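Local coordinates for protein ribokinase (Staphylococcus aureus, PDB 3RY7) that catalyses the ATP- and magnesium-dependent phosphorylation of D-ribose at O5 to give D-ribose 5-phosphate, at residues 44-49 / 255-260; 137-142 / 162-167; 180-185 / 216-221; 185-190 / 221-226. All blocks are in the same frame, centred on the assembly; numbering follows the deposited sequence.

Interaction 1 (44-49 / 255-260)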
loop_
_atom_site.group_PDB
_atom_site.type_symbol
_atom_site.label_atom_id
_atom_site.label_comp_id
_atom_site.label_asym_id
_atom_site.label_seq_id
_atom_site.Cartn_x
_atom_site.Cartn_y
_atom_site.Cartn_z
ATOM N N ALA A 44 -18.238 -6.716 -6.242
ATOM C CA ALA A 44 -16.882 -6.893 -6.790
ATOM C C ALA A 44 -15.845 -7.185 -5.680
ATOM O O ALA A 44 -15.006 -8.068 -5.819
ATOM C CB ALA A 44 -16.460 -5.669 -7.623
ATOM N N ASN A 45 -15.923 -6.436 -4.586
ATOM C CA ASN A 45 -15.024 -6.639 -3.455
ATOM C C ASN A 45 -15.145 -8.061 -2.926
ATOM O O ASN A 45 -14.148 -8.757 -2.738
ATOM C CB ASN A 45 -15.348 -5.663 -2.316
ATOM C CG ASN A 45 -14.956 -4.216 -2.624
ATOM O OD1 ASN A 45 -14.305 -3.924 -3.630
ATOM N ND2 ASN A 45 -15.363 -3.307 -1.752
ATOM N N GLN A 46 -16.380 -8.498 -2.685
ATOM C CA GLN A 46 -16.587 -9.805 -2.069
ATOM C C GLN A 46 -16.205 -10.909 -3.036
ATOM O O GLN A 46 -15.659 -11.926 -2.633
ATOM C CB GLN A 46 -18.031 -9.952 -1.552
ATOM C CG GLN A 46 -18.323 -9.011 -0.358
ATOM C CD GLN A 46 -19.749 -9.100 0.149
ATOM O OE1 GLN A 46 -20.472 -10.037 -0.184
ATOM N NE2 GLN A 46 -20.159 -8.129 0.968
ATOM N N ALA A 47 -16.468 -10.687 -4.321
ATOM C CA ALA A 47 -16.125 -11.655 -5.355
ATOM C C ALA A 47 -14.607 -11.853 -5.454
ATOM O O ALA A 47 -14.120 -12.976 -5.515
ATOM C CB ALA A 47 -16.697 -11.218 -6.700
ATOM N N ILE A 48 -13.865 -10.750 -5.478
ATOM C CA ILE A 48 -12.411 -10.811 -5.545
ATOM C C ILE A 48 -11.834 -11.436 -4.270
ATOM O O ILE A 48 -10.894 -12.208 -4.333
ATOM C CB ILE A 48 -11.792 -9.409 -5.766
ATOM C CG1 ILE A 48 -12.006 -8.960 -7.219
ATOM C CG2 ILE A 48 -10.298 -9.413 -5.400
ATOM C CD1 ILE A 48 -11.882 -7.454 -7.420
ATOM N N ALA A 49 -12.413 -11.113 -3.115
ATOM C CA ALA A 49 -11.991 -11.749 -1.864
ATOM C C ALA A 49 -12.197 -13.263 -1.893
ATOM O O ALA A 49 -11.246 -14.019 -1.679
ATOM C CB ALA A 49 -12.700 -11.116 -0.662
ATOM N N THR A 255 -14.147 -8.088 2.592
ATOM C CA THR A 255 -13.079 -9.088 2.646
ATOM C C THR A 255 -13.386 -10.145 3.722
ATOM O O THR A 255 -13.093 -11.324 3.544
ATOM C CB THR A 255 -11.694 -8.428 2.914
ATOM O OG1 THR A 255 -11.382 -7.510 1.851
ATOM C CG2 THR A 255 -10.591 -9.481 3.044
ATOM N N PHE A 256 -13.986 -9.719 4.832
ATOM C CA PHE A 256 -14.387 -10.661 5.882
ATOM C C PHE A 256 -15.423 -11.652 5.336
ATOM O O PHE A 256 -15.304 -12.862 5.523
ATOM C CB PHE A 256 -14.960 -9.918 7.095
ATOM C CG PHE A 256 -15.648 -10.827 8.084
ATOM C CD1 PHE A 256 -14.905 -11.649 8.927
ATOM C CD2 PHE A 256 -17.047 -10.871 8.162
ATOM C CE1 PHE A 256 -15.544 -12.500 9.836
ATOM C CE2 PHE A 256 -17.690 -11.719 9.061
ATOM C CZ PHE A 256 -16.939 -12.533 9.901
ATOM N N ILE A 257 -16.428 -11.123 4.639
ATOM C CA ILE A 257 -17.499 -11.953 4.086
ATOM C C ILE A 257 -16.989 -12.921 3.033
ATOM O O ILE A 257 -17.367 -14.094 3.016
ATOM C CB ILE A 257 -18.628 -11.088 3.510
ATOM C CG1 ILE A 257 -19.416 -10.477 4.660
ATOM C CG2 ILE A 257 -19.540 -11.924 2.637
ATOM C CD1 ILE A 257 -19.987 -9.144 4.350
ATOM N N GLY A 258 -16.096 -12.442 2.173
ATOM C CA GLY A 258 -15.599 -13.271 1.097
ATOM C C GLY A 258 -14.852 -14.454 1.656
ATOM O O GLY A 258 -15.031 -15.600 1.221
ATOM N N ALA A 259 -14.010 -14.165 2.646
ATOM C CA ALA A 259 -13.137 -15.175 3.233
ATOM C C ALA A 259 -13.950 -16.128 4.116
ATOM O O ALA A 259 -13.746 -17.340 4.079
ATOM C CB ALA A 259 -12.021 -14.497 4.038
ATOM N N PHE A 260 -14.868 -15.556 4.896
ATOM C CA PHE A 260 -15.777 -16.323 5.744
ATOM C C PHE A 260 -16.428 -17.401 4.912
ATOM O O PHE A 260 -16.309 -18.586 5.216
ATOM C CB PHE A 260 -16.842 -15.406 6.366
ATOM C CG PHE A 260 -17.995 -16.144 7.013
ATOM C CD1 PHE A 260 -19.267 -16.109 6.445
ATOM C CD2 PHE A 260 -17.817 -16.855 8.193
ATOM C CE1 PHE A 260 -20.339 -16.771 7.042
ATOM C CE2 PHE A 260 -18.886 -17.529 8.790
ATOM C CZ PHE A 260 -20.145 -17.488 8.214
#
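Gln46 and Ala49 of helix 42-52 pack against Ile257 and Gly258 of helix 252-263, a helix-helix contact inside the ribokinase fold of the PfkB family. The short axes approach to 7.6 Å at a crossing angle of -40°, and the helices come together at Gln46 and Gly258, whose CA atoms are 4.8 Å apart. Gly258 presents only its CA here: Ala49 CB rests on it at 4.0 Å and also reaches Thr255 CA at 3.9 Å, so the methyl sits over one turn of the opposing backbone. Gln46 works differently. With CG anti to its carbonyl carbon (chi1 -68°) and the chain extended beyond, its amide lies across the side chain of Ile257. The amide makes no hydrogen bond to 255-260; OE1 accepts from Gln140 NE2, while NE2 serves Asn165 OD1 and Asp254 OD1, which fixes the rotation of the buried group. Asn45 ND2 bonds the other carboxylate oxygen of Asp254, the likely catalytic proton acceptor, so two successive residues of helix 42-52 grip that carboxylate, consistent with positioning it. Against Ile257 the amide is divided between two branches: Gln46 OE1 lies 3.5 Å from Ile257 CG2, and Gln46 NE2 lies 3.5 Å from Ile257 CD1.

Interaction 2 (137-142 / 162-167)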
loop_
_atom_site.group_PDB
_atom_site.type_symbol
_atom_site.label_atom_id
_atom_site.label_comp_id
_atom_site.label_asym_id
_atom_site.label_seq_id
_atom_site.Cartn_x
_atom_site.Cartn_y
_atom_site.Cartn_z
ATOM N N VAL A 137 -24.473 -18.951 -2.359
ATOM C CA VAL A 137 -24.650 -17.736 -3.120
ATOM C C VAL A 137 -24.698 -16.564 -2.139
ATOM O O VAL A 137 -25.385 -16.631 -1.116
ATOM C CB VAL A 137 -25.920 -17.805 -4.026
ATOM C CG1 VAL A 137 -27.067 -18.418 -3.275
ATOM C CG2 VAL A 137 -26.293 -16.427 -4.523
ATOM N N VAL A 138 -23.943 -15.507 -2.435
ATOM C CA VAL A 138 -23.839 -14.351 -1.541
ATOM C C VAL A 138 -24.326 -13.099 -2.242
ATOM O O VAL A 138 -23.884 -12.808 -3.347
ATOM C CB VAL A 138 -22.369 -14.106 -1.109
ATOM C CG1 VAL A 138 -22.287 -13.018 -0.030
ATOM C CG2 VAL A 138 -21.723 -15.398 -0.633
ATOM N N ALA A 139 -25.206 -12.347 -1.595
ATOM C CA ALA A 139 -25.704 -11.108 -2.167
ATOM C C ALA A 139 -25.516 -9.953 -1.193
ATOM O O ALA A 139 -25.382 -10.177 0.001
ATOM C CB ALA A 139 -27.176 -11.237 -2.524
ATOM N N GLN A 140 -25.525 -8.740 -1.710
ATOM C CA GLN A 140 -25.594 -7.522 -0.934
ATOM C C GLN A 140 -26.679 -6.630 -1.478
ATOM O O GLN A 140 -27.260 -6.916 -2.481
ATOM C CB GLN A 140 -24.263 -6.768 -0.934
ATOM C CG GLN A 140 -23.073 -7.620 -0.922
ATOM C CD GLN A 140 -22.780 -8.190 -2.242
ATOM O OE1 GLN A 140 -23.043 -7.602 -3.238
ATOM N NE2 GLN A 140 -22.272 -9.360 -2.245
ATOM N N LEU A 141 -26.933 -5.535 -0.811
ATOM C CA LEU A 141 -28.055 -4.695 -1.204
ATOM C C LEU A 141 -27.695 -3.533 -2.157
ATOM O O LEU A 141 -28.422 -2.554 -2.214
ATOM C CB LEU A 141 -28.786 -4.173 0.037
ATOM C CG LEU A 141 -29.349 -5.241 0.984
ATOM C CD1 LEU A 141 -30.044 -4.627 2.192
ATOM C CD2 LEU A 141 -30.327 -6.126 0.221
ATOM N N GLU A 142 -26.580 -3.637 -2.880
ATOM C CA GLU A 142 -26.278 -2.660 -3.947
ATOM C C GLU A 142 -26.863 -3.134 -5.287
ATOM O O GLU A 142 -26.541 -2.612 -6.359
ATOM C CB GLU A 142 -24.772 -2.384 -4.041
ATOM C CG GLU A 142 -24.239 -1.725 -2.753
ATOM C CD GLU A 142 -22.803 -1.209 -2.862
ATOM O OE1 GLU A 142 -21.997 -1.779 -3.634
ATOM O OE2 GLU A 142 -22.491 -0.232 -2.152
ATOM N N THR A 162 -27.964 -19.894 1.170
ATOM C CA THR A 162 -28.018 -18.476 0.854
ATOM C C THR A 162 -27.417 -17.595 1.948
ATOM O O THR A 162 -27.661 -17.806 3.134
ATOM C CB THR A 162 -29.439 -18.003 0.585
ATOM O OG1 THR A 162 -30.242 -18.213 1.753
ATOM C CG2 THR A 162 -30.034 -18.752 -0.600
ATOM N N VAL A 163 -26.636 -16.597 1.545
ATOM C CA VAL A 163 -26.077 -15.663 2.505
ATOM C C VAL A 163 -26.241 -14.208 2.082
ATOM O O VAL A 163 -25.820 -13.795 0.999
ATOM C CB VAL A 163 -24.616 -16.047 2.938
ATOM C CG1 VAL A 163 -24.054 -17.184 2.096
ATOM C CG2 VAL A 163 -23.718 -14.844 2.959
ATOM N N LEU A 164 -26.908 -13.438 2.932
ATOM C CA LEU A 164 -27.177 -12.041 2.643
ATOM C C LEU A 164 -26.385 -11.132 3.577
ATOM O O LEU A 164 -26.497 -11.225 4.803
ATOM C CB LEU A 164 -28.661 -11.710 2.773
ATOM C CG LEU A 164 -28.995 -10.218 2.588
ATOM C CD1 LEU A 164 -28.745 -9.792 1.165
ATOM C CD2 LEU A 164 -30.425 -9.895 2.992
ATOM N N ASN A 165 -25.580 -10.263 2.973
ATOM C CA ASN A 165 -24.956 -9.139 3.666
ATOM C C ASN A 165 -25.837 -7.919 3.444
ATOM O O ASN A 165 -25.794 -7.304 2.381
ATOM C CB ASN A 165 -23.538 -8.939 3.125
ATOM C CG ASN A 165 -22.958 -7.584 3.467
ATOM O OD1 ASN A 165 -22.431 -6.900 2.594
ATOM N ND2 ASN A 165 -23.058 -7.182 4.735
ATOM N N PRO A 166 -26.679 -7.585 4.441
ATOM C CA PRO A 166 -27.764 -6.618 4.247
ATOM C C PRO A 166 -27.286 -5.167 4.303
ATOM O O PRO A 166 -27.778 -4.388 5.130
ATOM C CB PRO A 166 -28.712 -6.923 5.418
ATOM C CG PRO A 166 -27.798 -7.400 6.505
ATOM C CD PRO A 166 -26.667 -8.133 5.811
ATOM N N ALA A 167 -26.363 -4.827 3.405
ATOM C CA ALA A 167 -25.658 -3.543 3.383
ATOM C C ALA A 167 -25.700 -2.992 1.968
ATOM O O ALA A 167 -25.575 -3.745 1.009
ATOM C CB ALA A 167 -24.188 -3.740 3.813
#
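Val138 and Val163 meet on neighbouring parallel strands of a right-handed beta-alpha-beta unit, in which helix 145-157 links strand 136-140 to strand 161-165. Their side chains slant across each other, Val138 CG1 lying 3.8 Å from Val163 CG2, on the face covered by helices 42-52 and 252-263. On the other face, toward helix 145-157, Val137 and Thr162 run alongside each other and point the same way. Farther along, Leu141 crosses Leu164 at about a right angle, with Leu141 CD2 4.1 Å from Leu164 CD1. The other branch, Leu141 CD1, lies against the backbone of Pro166, 3.5 Å from Pro166 C. Gln140 and Asn165 share the face of the valines with their amide planes 51° apart; Gln140 CG lies 3.6 Å from Asn165 OD1, and both amides bond Gln46 instead of each other. Backbone bonds alternate between the strands, among them Ala139 N to Val163 O at 3.0 Å. Beyond the strands Pro166 centres an inverse gamma turn, which brings Ala167 O back to the start of the loop that carries the substrate-binding Glu142. There Leu141 N donates to Ala167 O at 2.9 Å, tilted 34° from the carbonyl plane.

Interaction 3 (180-185 / 216-221)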
loop_
_atom_site.group_PDB
_atom_site.type_symbol
_atom_site.label_atom_id
_atom_site.label_comp_id
_atom_site.label_asym_id
_atom_site.label_seq_id
_atom_site.Cartn_x
_atom_site.Cartn_y
_atom_site.Cartn_z
ATOM N N ILE A 180 -33.356 -16.473 3.423
ATOM C CA ILE A 180 -31.972 -16.293 3.876
ATOM C C ILE A 180 -31.553 -17.350 4.881
ATOM O O ILE A 180 -32.195 -17.506 5.918
ATOM C CB ILE A 180 -31.804 -14.929 4.550
ATOM C CG1 ILE A 180 -32.182 -13.806 3.581
ATOM C CG2 ILE A 180 -30.367 -14.759 5.093
ATOM C CD1 ILE A 180 -32.434 -12.491 4.265
ATOM N N ASP A 181 -30.476 -18.069 4.581
ATOM C CA ASP A 181 -29.922 -19.060 5.501
ATOM C C ASP A 181 -28.927 -18.438 6.509
ATOM O O ASP A 181 -28.933 -18.768 7.705
ATOM C CB ASP A 181 -29.271 -20.181 4.697
ATOM C CG ASP A 181 -30.297 -20.962 3.867
ATOM O OD1 ASP A 181 -31.501 -20.935 4.225
ATOM O OD2 ASP A 181 -29.912 -21.596 2.864
ATOM N N ILE A 182 -28.106 -17.511 6.020
ATOM C CA ILE A 182 -27.082 -16.849 6.822
ATOM C C ILE A 182 -27.176 -15.358 6.602
ATOM O O ILE A 182 -27.047 -14.892 5.466
ATOM C CB ILE A 182 -25.666 -17.275 6.384
ATOM C CG1 ILE A 182 -25.539 -18.792 6.298
ATOM C CG2 ILE A 182 -24.598 -16.684 7.313
ATOM C CD1 ILE A 182 -24.081 -19.248 6.046
ATOM N N ILE A 183 -27.417 -14.603 7.667
ATOM C CA ILE A 183 -27.441 -13.161 7.548
ATOM C C ILE A 183 -26.242 -12.541 8.287
ATOM O O ILE A 183 -25.880 -12.985 9.375
ATOM C CB ILE A 183 -28.788 -12.588 8.008
ATOM C CG1 ILE A 183 -28.961 -11.171 7.492
ATOM C CG2 ILE A 183 -28.944 -12.672 9.533
ATOM C CD1 ILE A 183 -30.370 -10.625 7.657
ATOM N N VAL A 184 -25.621 -11.528 7.684
ATOM C CA VAL A 184 -24.383 -10.938 8.215
ATOM C C VAL A 184 -24.440 -9.412 8.240
ATOM O O VAL A 184 -23.718 -8.755 7.497
ATOM C CB VAL A 184 -23.176 -11.340 7.337
ATOM C CG1 VAL A 184 -21.880 -10.819 7.909
ATOM C CG2 VAL A 184 -23.122 -12.847 7.163
ATOM N N PRO A 185 -25.307 -8.838 9.076
ATOM C CA PRO A 185 -25.335 -7.380 9.200
ATOM C C PRO A 185 -24.171 -6.861 10.058
ATOM O O PRO A 185 -23.452 -7.646 10.680
ATOM C CB PRO A 185 -26.664 -7.117 9.913
ATOM C CG PRO A 185 -26.921 -8.365 10.685
ATOM C CD PRO A 185 -26.374 -9.485 9.858
ATOM N N ILE A 216 -34.203 -17.491 9.674
ATOM C CA ILE A 216 -32.772 -17.446 9.357
ATOM C C ILE A 216 -31.994 -18.355 10.309
ATOM O O ILE A 216 -32.020 -18.163 11.525
ATOM C CB ILE A 216 -32.194 -16.010 9.429
ATOM C CG1 ILE A 216 -32.765 -15.140 8.301
ATOM C CG2 ILE A 216 -30.681 -16.062 9.328
ATOM C CD1 ILE A 216 -33.419 -13.859 8.767
ATOM N N LYS A 217 -31.302 -19.339 9.754
ATOM C CA LYS A 217 -30.663 -20.370 10.570
ATOM C C LYS A 217 -29.357 -19.948 11.249
ATOM O O LYS A 217 -28.997 -20.474 12.302
ATOM C CB LYS A 217 -30.399 -21.608 9.726
ATOM C CG LYS A 217 -31.124 -22.841 10.214
ATOM C CD LYS A 217 -32.551 -22.869 9.733
ATOM C CE LYS A 217 -32.788 -24.122 8.907
ATOM N NZ LYS A 217 -34.181 -24.659 9.064
ATOM N N THR A 218 -28.641 -19.019 10.629
ATOM C CA THR A 218 -27.343 -18.581 11.135
ATOM C C THR A 218 -27.233 -17.084 11.076
ATOM O O THR A 218 -27.505 -16.464 10.039
ATOM C CB THR A 218 -26.201 -19.155 10.331
ATOM O OG1 THR A 218 -26.323 -20.582 10.307
ATOM C CG2 THR A 218 -24.855 -18.730 10.954
ATOM N N VAL A 219 -26.829 -16.506 12.199
ATOM C CA VAL A 219 -26.754 -15.067 12.356
ATOM C C VAL A 219 -25.344 -14.671 12.757
ATOM O O VAL A 219 -24.785 -15.251 13.688
ATOM C CB VAL A 219 -27.734 -14.586 13.440
ATOM C CG1 VAL A 219 -27.682 -13.073 13.576
ATOM C CG2 VAL A 219 -29.151 -15.045 13.103
ATOM N N LEU A 220 -24.761 -13.718 12.029
ATOM C CA LEU A 220 -23.521 -13.051 12.448
ATOM C C LEU A 220 -23.784 -11.568 12.538
ATOM O O LEU A 220 -24.423 -10.985 11.656
ATOM C CB LEU A 220 -22.383 -13.238 11.451
ATOM C CG LEU A 220 -21.671 -14.570 11.342
ATOM C CD1 LEU A 220 -22.660 -15.681 10.981
ATOM C CD2 LEU A 220 -20.566 -14.436 10.300
ATOM N N ILE A 221 -23.287 -10.948 13.596
ATOM C CA ILE A 221 -23.303 -9.508 13.665
ATOM C C ILE A 221 -21.860 -9.041 13.740
ATOM O O ILE A 221 -21.149 -9.344 14.702
ATOM C CB ILE A 221 -24.086 -9.000 14.870
ATOM C CG1 ILE A 221 -25.479 -9.646 14.902
ATOM C CG2 ILE A 221 -24.175 -7.475 14.845
ATOM C CD1 ILE A 221 -26.335 -9.212 16.081
HETATM O O HOH W 1 -32.585 -20.701 7.149
#
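Ile216 holds CG1 beside its backbone N and CG2 anti to that N (chi1 -68°), which spreads the two branches over different partners on 180-185. Ile216 CG1 lies alongside Ile180, 3.9 Å from Ile180 CB, while Ile216 CG2 meets Ile183 CG2 at 3.8 Å. Ile183, with CG1 anti to its N (chi1 -163°), has CG2 between N and carbonyl carbon, the branch that touches Ile216. Ile182 and Thr218 run side by side on the opposite face of this parallel strand pair, where Thr218 OG1 is bonded to Gln268. The backbones are joined by alternating bonds from Thr218 N to Asp181 O, Ile183 N to Thr218 O and Leu220 N to Ile183 O. Pro185 has no N-H to continue the pattern; Pro185 CD instead lies 3.0 Å from Leu220 O. At the more open end a water lies 3.1 Å from Asp181 OD1 and is weakly bonded to Lys217 N. Within the central sheet of the ribokinase fold, strand 161-165 flanks strand 182-183 and strand 228-231 flanks strand 218-222; Phe211 of helix 201-213 covers Ile183, Ile216 and Val219, whereas Phe256 and Phe260 of helix 252-263 cover Leu220 on the other face.

Interaction 4 (185-190 / 221-226)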
loop_
_atom_site.group_PDB
_atom_site.type_symbol
_atom_site.label_atom_id
_atom_site.label_comp_id
_atom_site.label_asym_id
_atom_site.label_seq_id
_atom_site.Cartn_x
_atom_site.Cartn_y
_atom_site.Cartn_z
ATOM N N PRO A 185 -25.307 -8.838 9.076
ATOM C CA PRO A 185 -25.335 -7.380 9.200
ATOM C C PRO A 185 -24.171 -6.861 10.058
ATOM O O PRO A 185 -23.452 -7.646 10.680
ATOM C CB PRO A 185 -26.664 -7.117 9.913
ATOM C CG PRO A 185 -26.921 -8.365 10.685
ATOM C CD PRO A 185 -26.374 -9.485 9.858
ATOM N N ASN A 186 -23.971 -5.549 10.057
ATOM C CA ASN A 186 -23.151 -4.929 11.077
ATOM C C ASN A 186 -24.147 -4.492 12.150
ATOM O O ASN A 186 -25.343 -4.809 12.044
ATOM C CB ASN A 186 -22.371 -3.749 10.502
ATOM C CG ASN A 186 -23.275 -2.654 9.994
ATOM O OD1 ASN A 186 -24.446 -2.596 10.338
ATOM N ND2 ASN A 186 -22.732 -1.767 9.174
ATOM N N GLU A 187 -23.681 -3.764 13.164
ATOM C CA GLU A 187 -24.551 -3.371 14.274
ATOM C C GLU A 187 -25.684 -2.482 13.814
ATOM O O GLU A 187 -26.807 -2.553 14.325
ATOM C CB GLU A 187 -23.750 -2.638 15.347
ATOM C CG GLU A 187 -22.695 -3.495 15.982
ATOM C CD GLU A 187 -21.559 -2.679 16.554
ATOM O OE1 GLU A 187 -21.829 -1.768 17.376
ATOM O OE2 GLU A 187 -20.399 -2.957 16.171
ATOM N N THR A 188 -25.382 -1.626 12.850
ATOM C CA THR A 188 -26.365 -0.667 12.383
ATOM C C THR A 188 -27.444 -1.371 11.565
ATOM O O THR A 188 -28.633 -1.077 11.702
ATOM C CB THR A 188 -25.697 0.440 11.551
ATOM O OG1 THR A 188 -24.490 0.860 12.207
ATOM C CG2 THR A 188 -26.632 1.618 11.399
ATOM N N GLU A 189 -27.016 -2.316 10.731
ATOM C CA GLU A 189 -27.927 -3.090 9.886
ATOM C C GLU A 189 -28.809 -4.033 10.711
ATOM O O GLU A 189 -29.995 -4.190 10.422
ATOM C CB GLU A 189 -27.133 -3.861 8.821
ATOM C CG GLU A 189 -26.575 -2.948 7.713
ATOM C CD GLU A 189 -25.165 -3.318 7.248
ATOM O OE1 GLU A 189 -24.684 -4.447 7.516
ATOM O OE2 GLU A 189 -24.539 -2.457 6.590
ATOM N N ALA A 190 -28.229 -4.645 11.739
ATOM C CA ALA A 190 -28.982 -5.498 12.650
ATOM C C ALA A 190 -30.165 -4.745 13.259
ATOM O O ALA A 190 -31.305 -5.225 13.222
ATOM C CB ALA A 190 -28.080 -6.032 13.733
ATOM N N ILE A 221 -23.287 -10.948 13.596
ATOM C CA ILE A 221 -23.303 -9.508 13.665
ATOM C C ILE A 221 -21.860 -9.041 13.740
ATOM O O ILE A 221 -21.149 -9.344 14.702
ATOM C CB ILE A 221 -24.086 -9.000 14.870
ATOM C CG1 ILE A 221 -25.479 -9.646 14.902
ATOM C CG2 ILE A 221 -24.175 -7.475 14.845
ATOM C CD1 ILE A 221 -26.335 -9.212 16.081
ATOM N N THR A 222 -21.419 -8.338 12.707
ATOM C CA THR A 222 -20.077 -7.782 12.701
ATOM C C THR A 222 -20.055 -6.559 13.621
ATOM O O THR A 222 -20.975 -5.728 13.597
ATOM C CB THR A 222 -19.628 -7.429 11.275
ATOM O OG1 THR A 222 -20.624 -6.617 10.637
ATOM C CG2 THR A 222 -19.395 -8.700 10.475
ATOM N N LEU A 223 -19.027 -6.479 14.461
ATOM C CA LEU A 223 -19.001 -5.479 15.529
ATOM C C LEU A 223 -17.830 -4.502 15.384
ATOM O O LEU A 223 -17.550 -3.708 16.294
ATOM C CB LEU A 223 -18.949 -6.169 16.894
ATOM C CG LEU A 223 -20.029 -7.231 17.138
ATOM C CD1 LEU A 223 -19.677 -8.102 18.331
ATOM C CD2 LEU A 223 -21.388 -6.586 17.318
ATOM N N GLY A 224 -17.154 -4.560 14.237
ATOM C CA GLY A 224 -16.015 -3.698 13.979
ATOM C C GLY A 224 -14.821 -4.066 14.845
ATOM O O GLY A 224 -14.349 -5.210 14.813
ATOM N N LYS A 225 -14.345 -3.126 15.648
ATOM C CA LYS A 225 -13.218 -3.345 16.536
ATOM C C LYS A 225 -13.567 -4.349 17.598
ATOM O O LYS A 225 -12.731 -5.065 18.067
ATOM C CB LYS A 225 -12.838 -2.058 17.237
ATOM C CG LYS A 225 -12.240 -1.023 16.358
ATOM C CD LYS A 225 -11.492 -0.017 17.166
ATOM C CE LYS A 225 -10.003 -0.218 16.988
ATOM N NZ LYS A 225 -9.441 0.744 16.027
ATOM N N GLN A 226 -14.841 -4.362 17.948
ATOM C CA GLN A 226 -15.382 -5.286 18.950
ATOM C C GLN A 226 -15.459 -6.744 18.474
ATOM O O GLN A 226 -15.831 -7.629 19.244
ATOM C CB GLN A 226 -16.758 -4.809 19.433
ATOM C CG GLN A 226 -16.712 -3.695 20.477
ATOM C CD GLN A 226 -15.827 -2.524 20.061
ATOM O OE1 GLN A 226 -16.269 -1.706 19.222
ATOM N NE2 GLN A 226 -14.687 -2.416 20.578
#
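Pro185 and Thr222 join the start of helix 187-194 to the end of strand 218-222, where the nucleotide site of this PfkB-family kinase is formed: Asn186 and residues 222-226 belong to the probable ATP-binding set. Hydrogen bonding across the contact centres on one carbonyl. Pro185 O accepts from Thr222 N at 3.0 Å, in the carbonyl plane, and Thr222 OG1 lies equally close to it, placed by a first torsion of 51° that sets the hydroxyl between its own N and carbonyl carbon. Within 185-190 the polar groups form a capping box: Asn186 OD1 accepts from Glu189 N, and Glu189 OE1 accepts from Asn186 N at 2.9 Å, met from above the carboxylate plane. These reciprocal bonds hold Asn186 at the N-cap. Apolar contact is lighter. Ile221 CG2 packs against the first helical turn, 4.3 Å from Ala190 CB. The extended Glu187 chain runs toward the backbone of the ATP loop, where residues 223 and 224 form a classic beta bulge opposite Gly227, but the placement of its carboxylate there is doubtful. Its aliphatic part crosses the Leu223 side chain at about a right angle, Glu187 CG touching Leu223 CD2 at 3.6 Å.

In the fold
Interactions 1 and 2 are buried near the middle of the chain, interaction 3 is buried farther out, and interaction 4 is partly open at the ATP site. Interactions 2 and 3 belong to the same sheet: strands 161-165 and 182-183 are neighbours, tied by Leu164 N to Ile182 O and by Thr162 OG1 to Asp181 N. Helix 252-263 from interaction 1 packs on that sheet, with Phe256 also reaching Thr222 of interaction 4. Interactions 3 and 4 share Pro185 and Ile221; strand pairing, interrupted at Pro185, gives way to helix capping. Chemistry follows place: close packing of a methyl, a glycine backbone and a buried amide between helices, backbone bonds between strands, and capping carboxylate and amide groups at the nucleotide end.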